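Oxidoreductase (PDB 1ZH8) binds NADP through a Rossmann-fold domain and probably catalyses NADP-dependent oxidation or reduction of an alcohol or carbonyl group, as in other GFO/IDH/MocA family enzymes. Local coordinates at residues A[202-207]-A[317-322]; A[209-214]-A[238-243]. All coordinates share one frame; numbering follows the deposited sequence.

Contact 1: A[202-207]-A[317-322]. With NAP (NADP nicotinamide-adenine-dinucleotide phosphate), chain D.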
loop_
_atom_site.group_PDB
_atom_site.type_symbol
_atom_site.label_atom_id
_atom_site.label_comp_id
_atom_site.label_asym_id
_atom_site.label_seq_id
_atom_site.Cartn_x
_atom_site.Cartn_y
_atom_site.Cartn_z
ATOM N N HIS A 202 -5.312 8.033 15.811
ATOM C CA HIS A 202 -5.523 6.667 16.327
ATOM C C HIS A 202 -4.640 5.640 15.630
ATOM O O HIS A 202 -3.926 4.859 16.281
ATOM C CB HIS A 202 -6.977 6.223 16.150
ATOM C CG HIS A 202 -7.939 6.992 16.982
ATOM N ND1 HIS A 202 -7.836 7.070 18.355
ATOM C CD2 HIS A 202 -9.026 7.719 16.641
ATOM C CE1 HIS A 202 -8.823 7.814 18.823
ATOM N NE2 HIS A 202 -9.558 8.222 17.803
ATOM N N HIS A 203 -4.692 5.644 14.302
ATOM C CA HIS A 203 -3.913 4.702 13.521
ATOM C C HIS A 203 -2.385 4.884 13.699
ATOM O O HIS A 203 -1.650 3.895 13.834
ATOM C CB HIS A 203 -4.382 4.738 12.066
ATOM C CG HIS A 203 -5.882 4.807 11.928
ATOM N ND1 HIS A 203 -6.515 5.679 11.065
ATOM C CD2 HIS A 203 -6.872 4.164 12.598
ATOM C CE1 HIS A 203 -7.826 5.548 11.187
ATOM N NE2 HIS A 203 -8.071 4.633 12.108
ATOM N N ALA A 204 -1.903 6.124 13.753
ATOM C CA ALA A 204 -0.481 6.354 13.996
ATOM C C ALA A 204 -0.104 5.847 15.386
ATOM O O ALA A 204 0.967 5.234 15.584
ATOM C CB ALA A 204 -0.144 7.845 13.855
ATOM N N ALA A 205 -0.995 6.084 16.354
ATOM C CA ALA A 205 -0.736 5.628 17.702
ATOM C C ALA A 205 -0.491 4.110 17.689
ATOM O O ALA A 205 0.535 3.622 18.204
ATOM C CB ALA A 205 -1.873 6.012 18.628
ATOM N N ALA A 206 -1.384 3.386 17.020
ATOM C CA ALA A 206 -1.285 1.927 16.969
ATOM C C ALA A 206 -0.027 1.448 16.257
ATOM O O ALA A 206 0.676 0.572 16.755
ATOM C CB ALA A 206 -2.530 1.312 16.354
HETATM N N MSE A 207 0.279 2.032 15.106
HETATM C CA MSE A 207 1.454 1.594 14.344
HETATM C C MSE A 207 2.742 1.861 15.139
HETATM O O MSE A 207 3.673 1.034 15.136
HETATM C CB MSE A 207 1.479 2.282 12.987
HETATM C CG MSE A 207 0.269 1.907 12.152
HETATM SE SE MSE A 207 0.280 2.651 10.355
HETATM C CE MSE A 207 -0.692 4.347 10.665
ATOM N N LEU A 317 1.827 14.232 19.916
ATOM C CA LEU A 317 2.381 15.130 18.931
ATOM C C LEU A 317 2.986 14.294 17.798
ATOM O O LEU A 317 2.793 14.600 16.621
ATOM C CB LEU A 317 3.392 16.082 19.566
ATOM C CG LEU A 317 3.856 17.185 18.603
ATOM C CD1 LEU A 317 2.727 18.119 18.285
ATOM C CD2 LEU A 317 5.064 17.965 19.147
ATOM N N LYS A 318 3.682 13.221 18.166
ATOM C CA LYS A 318 4.224 12.290 17.168
ATOM C C LYS A 318 3.130 11.626 16.326
ATOM O O LYS A 318 3.318 11.420 15.133
ATOM C CB LYS A 318 5.134 11.237 17.813
ATOM C CG LYS A 318 6.427 11.822 18.395
ATOM C CD LYS A 318 7.147 10.818 19.314
ATOM C CE LYS A 318 8.533 11.374 19.693
ATOM N NZ LYS A 318 9.355 10.434 20.485
ATOM N N ASP A 319 1.982 11.315 16.928
ATOM C CA ASP A 319 0.883 10.784 16.138
ATOM C C ASP A 319 0.445 11.808 15.086
ATOM O O ASP A 319 0.240 11.471 13.905
ATOM C CB ASP A 319 -0.323 10.426 17.001
ATOM C CG ASP A 319 -0.023 9.389 18.060
ATOM O OD1 ASP A 319 0.851 8.522 17.843
ATOM O OD2 ASP A 319 -0.695 9.449 19.116
ATOM N N LEU A 320 0.310 13.057 15.525
ATOM C CA LEU A 320 -0.203 14.086 14.661
ATOM C C LEU A 320 0.807 14.340 13.537
ATOM O O LEU A 320 0.422 14.391 12.383
ATOM C CB LEU A 320 -0.531 15.346 15.467
ATOM C CG LEU A 320 -1.156 16.520 14.718
ATOM C CD1 LEU A 320 -2.373 16.086 13.925
ATOM C CD2 LEU A 320 -1.565 17.579 15.708
ATOM N N ALA A 321 2.090 14.429 13.884
ATOM C CA ALA A 321 3.184 14.598 12.912
ATOM C C ALA A 321 3.169 13.589 11.744
ATOM O O ALA A 321 3.388 13.973 10.589
ATOM C CB ALA A 321 4.539 14.562 13.624
ATOM N N PHE A 322 2.917 12.316 12.045
ATOM C CA PHE A 322 2.760 11.311 11.002
ATOM C C PHE A 322 1.674 11.731 10.001
ATOM O O PHE A 322 1.915 11.756 8.791
ATOM C CB PHE A 322 2.443 9.920 11.597
ATOM C CG PHE A 322 2.070 8.888 10.556
ATOM C CD1 PHE A 322 3.053 8.122 9.932
ATOM C CD2 PHE A 322 0.744 8.697 10.188
ATOM C CE1 PHE A 322 2.728 7.169 8.967
ATOM C CE2 PHE A 322 0.398 7.752 9.213
ATOM C CZ PHE A 322 1.397 6.985 8.605
HETATM P PA NAP D . -19.028 17.302 19.513
HETATM O O1A NAP D . -20.199 16.392 19.617
HETATM O O2A NAP D . -19.245 18.437 18.602
HETATM O O5B NAP D . -18.615 17.756 20.994
HETATM C C5B NAP D . -18.032 19.020 21.215
HETATM C C4B NAP D . -18.708 19.640 22.423
HETATM O O4B NAP D . -18.011 20.810 22.828
HETATM C C3B NAP D . -20.137 20.073 22.116
HETATM O O3B NAP D . -20.853 19.829 23.291
HETATM C C2B NAP D . -19.957 21.563 21.886
HETATM O O2B NAP D . -21.029 22.500 21.906
HETATM C C1B NAP D . -18.942 21.873 22.965
HETATM N N9A NAP D . -18.306 23.168 22.733
HETATM C C8A NAP D . -18.034 23.777 21.528
HETATM N N7A NAP D . -17.424 24.956 21.783
HETATM C C5A NAP D . -17.313 25.102 23.130
HETATM C C6A NAP D . -16.786 26.100 23.939
HETATM N N6A NAP D . -16.271 27.197 23.410
HETATM N N1A NAP D . -16.796 25.957 25.302
HETATM C C2A NAP D . -17.349 24.831 25.864
HETATM N N3A NAP D . -17.879 23.844 25.073
HETATM C C4A NAP D . -17.858 23.979 23.732
HETATM O O3 NAP D . -17.776 16.468 18.973
HETATM P PN NAP D . -17.203 15.140 19.676
HETATM O O1N NAP D . -17.744 14.882 21.048
HETATM O O2N NAP D . -17.303 14.185 18.581
HETATM O O5D NAP D . -15.634 15.447 19.876
HETATM C C5D NAP D . -15.100 16.189 20.959
HETATM C C4D NAP D . -13.656 15.749 21.190
HETATM O O4D NAP D . -13.636 14.345 21.419
HETATM C C3D NAP D . -12.794 16.004 19.950
HETATM O O3D NAP D . -11.521 16.485 20.314
HETATM C C2D NAP D . -12.648 14.653 19.292
HETATM O O2D NAP D . -11.429 14.516 18.591
HETATM C C1D NAP D . -12.761 13.718 20.488
HETATM N N1N NAP D . -13.260 12.408 20.078
HETATM C C2N NAP D . -12.483 11.316 20.338
HETATM C C3N NAP D . -12.903 10.037 19.960
HETATM C C7N NAP D . -12.160 8.814 20.441
HETATM O O7N NAP D . -12.635 7.570 19.983
HETATM N N7N NAP D . -11.104 8.908 21.272
HETATM C C4N NAP D . -14.139 9.886 19.315
HETATM C C5N NAP D . -14.936 11.011 19.065
HETATM C C6N NAP D . -14.483 12.275 19.453
HETATM P P2B NAP D . -22.530 22.430 22.483
HETATM O O1X NAP D . -22.575 22.780 23.955
HETATM O O2X NAP D . -23.120 21.049 22.311
HETATM O O3X NAP D . -23.284 23.457 21.666
#

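Contact 2: A[209-214]-A[238-243]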
loop_
_atom_site.group_PDB
_atom_site.type_symbol
_atom_site.label_atom_id
_atom_site.label_comp_id
_atom_site.label_asym_id
_atom_site.label_seq_id
_atom_site.Cartn_x
_atom_site.Cartn_y
_atom_site.Cartn_z
ATOM N N LEU A 209 2.944 1.990 18.408
ATOM C CA LEU A 209 2.984 1.102 19.556
ATOM C C LEU A 209 3.568 -0.260 19.160
ATOM O O LEU A 209 4.401 -0.841 19.880
ATOM C CB LEU A 209 1.591 0.936 20.130
ATOM C CG LEU A 209 1.394 -0.046 21.291
ATOM C CD1 LEU A 209 2.074 0.488 22.550
ATOM C CD2 LEU A 209 -0.096 -0.269 21.526
ATOM N N ILE A 210 3.145 -0.751 18.004
ATOM C CA ILE A 210 3.502 -2.091 17.582
ATOM C C ILE A 210 4.893 -2.122 16.970
ATOM O O ILE A 210 5.648 -3.050 17.232
ATOM C CB ILE A 210 2.471 -2.674 16.598
ATOM C CG1 ILE A 210 1.101 -2.803 17.277
ATOM C CG2 ILE A 210 2.919 -4.058 16.107
ATOM C CD1 ILE A 210 -0.047 -2.869 16.321
ATOM N N LEU A 211 5.244 -1.091 16.197
ATOM C CA LEU A 211 6.498 -1.137 15.442
ATOM C C LEU A 211 7.532 -0.047 15.713
ATOM O O LEU A 211 8.640 -0.119 15.161
ATOM C CB LEU A 211 6.214 -1.249 13.930
ATOM C CG LEU A 211 5.563 -2.565 13.501
ATOM C CD1 LEU A 211 4.962 -2.453 12.120
ATOM C CD2 LEU A 211 6.541 -3.727 13.602
ATOM N N GLY A 212 7.187 0.937 16.551
ATOM C CA GLY A 212 8.104 2.028 16.916
ATOM C C GLY A 212 7.958 3.235 15.988
ATOM O O GLY A 212 6.981 3.329 15.226
ATOM N N GLU A 213 8.937 4.134 16.035
ATOM C CA GLU A 213 8.883 5.417 15.336
ATOM C C GLU A 213 9.039 5.315 13.833
ATOM O O GLU A 213 9.783 4.465 13.317
ATOM C CB GLU A 213 9.984 6.354 15.854
ATOM C CG GLU A 213 10.067 6.480 17.384
ATOM C CD GLU A 213 8.862 7.155 18.037
ATOM O OE1 GLU A 213 7.897 7.552 17.348
ATOM O OE2 GLU A 213 8.879 7.289 19.268
ATOM N N ILE A 214 8.366 6.221 13.138
ATOM C CA ILE A 214 8.424 6.277 11.689
ATOM C C ILE A 214 9.459 7.304 11.226
ATOM O O ILE A 214 9.495 8.419 11.727
ATOM C CB ILE A 214 7.025 6.566 11.110
ATOM C CG1 ILE A 214 6.109 5.388 11.442
ATOM C CG2 ILE A 214 7.099 6.707 9.611
ATOM C CD1 ILE A 214 4.681 5.726 11.712
ATOM N N PHE A 238 5.702 4.208 4.032
ATOM C CA PHE A 238 6.631 4.773 4.979
ATOM C C PHE A 238 7.586 3.671 5.426
ATOM O O PHE A 238 7.402 2.496 5.118
ATOM C CB PHE A 238 5.883 5.393 6.179
ATOM C CG PHE A 238 4.806 4.505 6.751
ATOM C CD1 PHE A 238 3.539 4.421 6.130
ATOM C CD2 PHE A 238 5.042 3.752 7.892
ATOM C CE1 PHE A 238 2.525 3.622 6.636
ATOM C CE2 PHE A 238 4.021 2.936 8.424
ATOM C CZ PHE A 238 2.758 2.876 7.799
ATOM N N GLU A 239 8.618 4.064 6.147
ATOM C CA GLU A 239 9.555 3.105 6.674
ATOM C C GLU A 239 9.721 3.439 8.151
ATOM O O GLU A 239 9.837 4.597 8.528
ATOM C CB GLU A 239 10.866 3.196 5.895
ATOM C CG GLU A 239 11.920 2.191 6.275
ATOM C CD GLU A 239 13.154 2.248 5.362
ATOM O OE1 GLU A 239 13.312 3.219 4.591
ATOM O OE2 GLU A 239 13.974 1.308 5.425
ATOM N N PHE A 240 9.658 2.426 8.998
ATOM C CA PHE A 240 9.969 2.627 10.399
ATOM C C PHE A 240 11.492 2.757 10.559
ATOM O O PHE A 240 12.260 2.315 9.684
ATOM C CB PHE A 240 9.443 1.454 11.217
ATOM C CG PHE A 240 7.944 1.371 11.278
ATOM C CD1 PHE A 240 7.227 0.645 10.316
ATOM C CD2 PHE A 240 7.249 1.977 12.320
ATOM C CE1 PHE A 240 5.840 0.540 10.386
ATOM C CE2 PHE A 240 5.852 1.907 12.383
ATOM C CZ PHE A 240 5.148 1.189 11.423
ATOM N N GLU A 241 11.925 3.347 11.673
ATOM C CA GLU A 241 13.362 3.453 11.969
ATOM C C GLU A 241 14.013 2.101 12.024
ATOM O O GLU A 241 15.209 2.007 11.805
ATOM C CB GLU A 241 13.624 4.170 13.288
ATOM C CG GLU A 241 13.354 5.681 13.239
ATOM C CD GLU A 241 13.476 6.339 14.610
ATOM O OE1 GLU A 241 13.820 5.624 15.585
ATOM O OE2 GLU A 241 13.238 7.565 14.713
ATOM N N ASN A 242 13.234 1.050 12.320
ATOM C CA ASN A 242 13.788 -0.316 12.384
ATOM C C ASN A 242 13.961 -0.982 11.017
ATOM O O ASN A 242 14.481 -2.077 10.932
ATOM C CB ASN A 242 13.010 -1.221 13.365
ATOM C CG ASN A 242 11.591 -1.538 12.897
ATOM O OD1 ASN A 242 11.253 -1.428 11.712
ATOM N ND2 ASN A 242 10.749 -1.952 13.841
ATOM N N GLY A 243 13.508 -0.318 9.957
ATOM C CA GLY A 243 13.647 -0.855 8.599
ATOM C C GLY A 243 12.393 -1.488 8.028
ATOM O O GLY A 243 12.387 -1.869 6.851
HETATM O O HOH W 1 10.954 1.451 14.232
#

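Contact 1: A[202-207]-A[317-322]
Helices 195-211, of the GFO/IDH/MocA C-terminal domain, and 313-329 make a buried contact beside the NADP pocket, with A204 set against D319 and F322. The axes of the two short segments come within 8.3 Å at an angle of 112°. This close approach is consistent with the methyl side chains of A204 and A205, where D319 comes near. The methyl CB of A204 lies 3.6 Å from the backbone O of D319 and 3.9 Å from CD2 of F322. With CG anti to its backbone N, chi1 171° sets the F322 ring beside CB of A204 and CE of M207, a selenomethionine; both meet it obliquely. CE2 of F322 is 3.9 Å from CE of M207. The two side chains cross at about a right angle. The carboxylate of D319 lies along A205: its OD1 is 3.3 Å from CA of A205, and its OD2 faces the methyl CB of the same residue. No hydrogen bond joins the two segments. D319 spends its charge elsewhere, in salt bridges from OD2 to R143 and from OD1 to R208, so each oxygen of this buried carboxylate has a charged partner. The side chain of H202 leaves its helix away from 317-322, and its ring meets the cofactor. Its CE1 is 3.5 Å from N7N of the nicotinamide carboxamide, which sits at the ring edge, near the ring plane. ND1 of H202 is hydrogen-bonded to E140, which would help to fix the ring. Such a C-terminal domain bordering the Rossmann-bound cofactor is consistent with the two-domain dehydrogenases of this family.

Contact 2: A[209-214]-A[238-243]
The backbone O of E213 takes the N-H of E241 at 2.9 Å, in a nearly straight bond (170° at the hydrogen) whose donor is tilted 17° from the carbonyl plane. A water adds a weak second bond to this oxygen. The same water donates to O of L211 at 2.9 Å and accepts the backbone N-H of N242, so it bridges the end of helix 195-211 to the turn. G212 leaves the helix with positive phi, and I214 then starts strand 214-222. I214 pairs with F240 of strand 233-240 as an antiparallel non-hydrogen-bonded pair in the mixed sheet of the C-terminal domain. F240 also begins a type I beta turn to G243, closed by G243 N to F240 O, before strand 245-251. OD1 of N242 is hydrogen-bonded to OG1 of T244. The F240 ring lies between L211, at the end of the helix, and I214 of the strand. CB of L211 sits over one face, 3.6 Å from the ring centroid in a CH-pi contact, while O of G212 meets the ring edge in plane, 3.2 Å from CD2. CG1 of I214 approaches the ring obliquely, 3.6 Å from CE2. The other branch of I214, CG2, is anti to the backbone N and reaches CB of F238 at 3.9 Å. Nearer the surface, the carboxylate of E241 lies by CB of E213, whose own carboxylate is salt-bridged to R208. E239 forms a salt bridge with K222 of the second subunit.

Helix 195-211 runs through both contacts, and their centres lie about 11 Å apart. Along the chain, contact 2 is nested inside the loop closed by contact 1. The two share one apolar layer: SE of M207 is 3.6 Å from CZ of F238, and CD1 of F322 is 3.4 Å from CD1 of I214. The rings of F322 and F238 also meet edge-to-face. Among the charged groups, NZ of K318 and OE2 of E213 form a long, weak ion pair of 3.4 Å. R208 makes salt bridges to D319 of contact 1 and E213 of contact 2. Contact 1 reaches NADP through H202, while contact 2 joins the helix end to the sheet and meets K222 of the second subunit through E239 and G243.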